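Local coordinates for protein sorbitol dehydrogenase (Gluconobacter oxydans, PDB 5ITG) that probably oxidises D-sorbitol to L-sorbose with a nicotinamide cofactor, as a member of the mannitol dehydrogenase family, at residues A[184-189]-A[263-268]. Residues are numbered along the deposited sequence; the frame is centred on the assembly and turned at random.
Sequences TVMSCD and WVLEDQ
Selenomethionine Met186 brings its terminal methyl against the six-membered ring of Trp263, CE lying 3.7 Å from CH2 at the ring edge and near its plane. CG stands anti to the backbone N (chi1 -175°), extending the chain toward strand 263-266, and the bend at chi3 (81°) carries CE to the indole. SE makes an oblique Met-aromatic contact, 5.0 Å from the centroid of the six-membered ring of Trp263, and also meets Leu265 CD2 at 4.2 Å. That same CD2 sits above one face of the indole, offset toward its rim. Cys188 SG also approaches the indole obliquely, 3.7 Å from Trp263 CZ2. No direct hydrogen bond joins the segments; instead a water accepts from Trp263 NE1 and donates to Ser187 O, each at 3.0 Å, satisfying the indole N-H. A leucine in place of Trp263 would probably leave the selenium of Met186 and the sulfur of Cys188 without their aromatic partner, and this water without its indole donor. Within the Rossmann domain, the contact packs two sheets together, their segments running in roughly opposite directions without pairing: strand 184-187 pairs with strand 125-128, strand 263-266 runs between 226-228 and 282-284, and Glu41 of helix 41-46 touches Met186, Cys188 and Trp263.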
# COMPACT_ATOMS: atom_id res chain seq x y z
N THR A 184 -19.35 -2.00 8.97
CA THR A 184 -18.37 -2.65 8.13
C THR A 184 -16.96 -2.31 8.61
O THR A 184 -16.66 -1.15 8.90
CB THR A 184 -18.50 -2.17 6.67
OG1 THR A 184 -19.76 -2.58 6.14
CG2 THR A 184 -17.36 -2.74 5.81
N VAL A 185 -16.09 -3.31 8.71
CA VAL A 185 -14.71 -3.07 9.11
C VAL A 185 -13.93 -3.04 7.79
O VAL A 185 -13.78 -4.07 7.13
CB VAL A 185 -14.16 -4.19 10.01
CG1 VAL A 185 -12.70 -3.94 10.30
CG2 VAL A 185 -14.95 -4.26 11.31
N MSE A 186 -13.45 -1.87 7.42
CA MSE A 186 -12.74 -1.68 6.16
C MSE A 186 -11.26 -1.32 6.28
O MSE A 186 -10.90 -0.17 6.50
CB MSE A 186 -13.47 -0.61 5.34
CG MSE A 186 -12.95 -0.37 3.93
SE MSE A 186 -14.15 0.84 2.97
CE MSE A 186 -13.52 2.51 3.69
N SER A 187 -10.41 -2.32 6.12
CA SER A 187 -8.97 -2.08 6.18
C SER A 187 -8.51 -1.43 4.88
O SER A 187 -8.90 -1.85 3.79
CB SER A 187 -8.23 -3.40 6.38
OG SER A 187 -6.83 -3.21 6.27
N CYS A 188 -7.69 -0.38 4.99
CA CYS A 188 -7.15 0.26 3.81
C CYS A 188 -5.62 0.19 3.85
O CYS A 188 -4.93 0.99 3.21
CB CYS A 188 -7.62 1.71 3.70
SG CYS A 188 -9.35 1.82 3.14
N ASP A 189 -5.11 -0.77 4.61
CA ASP A 189 -3.68 -1.00 4.70
C ASP A 189 -3.29 -1.85 3.49
O ASP A 189 -4.08 -2.67 3.02
CB ASP A 189 -3.33 -1.76 5.98
CG ASP A 189 -3.17 -0.83 7.17
OD1 ASP A 189 -2.26 0.01 7.15
OD2 ASP A 189 -3.96 -0.95 8.14
N TRP A 263 -8.34 1.90 -6.35
CA TRP A 263 -8.95 1.26 -5.20
C TRP A 263 -9.93 0.20 -5.67
O TRP A 263 -10.95 0.51 -6.28
CB TRP A 263 -9.69 2.29 -4.34
CG TRP A 263 -10.11 1.76 -2.99
CD1 TRP A 263 -9.84 0.53 -2.47
CD2 TRP A 263 -10.86 2.47 -1.99
NE1 TRP A 263 -10.39 0.42 -1.21
CE2 TRP A 263 -11.01 1.59 -0.89
CE3 TRP A 263 -11.42 3.75 -1.92
CZ2 TRP A 263 -11.70 1.96 0.27
CZ3 TRP A 263 -12.10 4.12 -0.77
CH2 TRP A 263 -12.24 3.23 0.31
N VAL A 264 -9.57 -1.05 -5.42
CA VAL A 264 -10.41 -2.18 -5.79
C VAL A 264 -10.98 -2.65 -4.46
O VAL A 264 -10.24 -2.92 -3.52
CB VAL A 264 -9.58 -3.28 -6.46
CG1 VAL A 264 -10.45 -4.49 -6.75
CG2 VAL A 264 -8.98 -2.74 -7.76
N LEU A 265 -12.30 -2.75 -4.38
CA LEU A 265 -12.92 -3.11 -3.12
C LEU A 265 -14.01 -4.16 -3.24
O LEU A 265 -14.88 -4.06 -4.10
CB LEU A 265 -13.49 -1.82 -2.51
CG LEU A 265 -14.25 -1.77 -1.19
CD1 LEU A 265 -13.30 -2.06 -0.04
CD2 LEU A 265 -14.86 -0.37 -1.04
N GLU A 266 -13.96 -5.17 -2.38
CA GLU A 266 -14.98 -6.21 -2.40
C GLU A 266 -16.26 -5.57 -1.87
O GLU A 266 -16.24 -4.86 -0.85
CB GLU A 266 -14.56 -7.40 -1.53
CG GLU A 266 -13.51 -8.28 -2.21
CD GLU A 266 -12.98 -9.41 -1.34
OE1 GLU A 266 -13.28 -9.44 -0.12
OE2 GLU A 266 -12.25 -10.27 -1.88
N ASP A 267 -17.36 -5.79 -2.57
CA ASP A 267 -18.65 -5.21 -2.20
C ASP A 267 -19.34 -6.03 -1.12
O ASP A 267 -20.33 -6.71 -1.39
CB ASP A 267 -19.55 -5.10 -3.43
CG ASP A 267 -20.59 -4.00 -3.31
OD1 ASP A 267 -20.75 -3.45 -2.20
OD2 ASP A 267 -21.25 -3.69 -4.31
N GLN A 268 -18.82 -5.97 0.10
CA GLN A 268 -19.39 -6.70 1.22
C GLN A 268 -19.53 -5.73 2.37
O GLN A 268 -18.63 -5.59 3.20
CB GLN A 268 -18.47 -7.86 1.62
CG GLN A 268 -17.90 -8.65 0.46
CD GLN A 268 -16.86 -9.67 0.89
OE1 GLN A 268 -16.05 -9.40 1.77
NE2 GLN A 268 -16.87 -10.83 0.25
O HOH W 1 -10.06 -1.42 1.10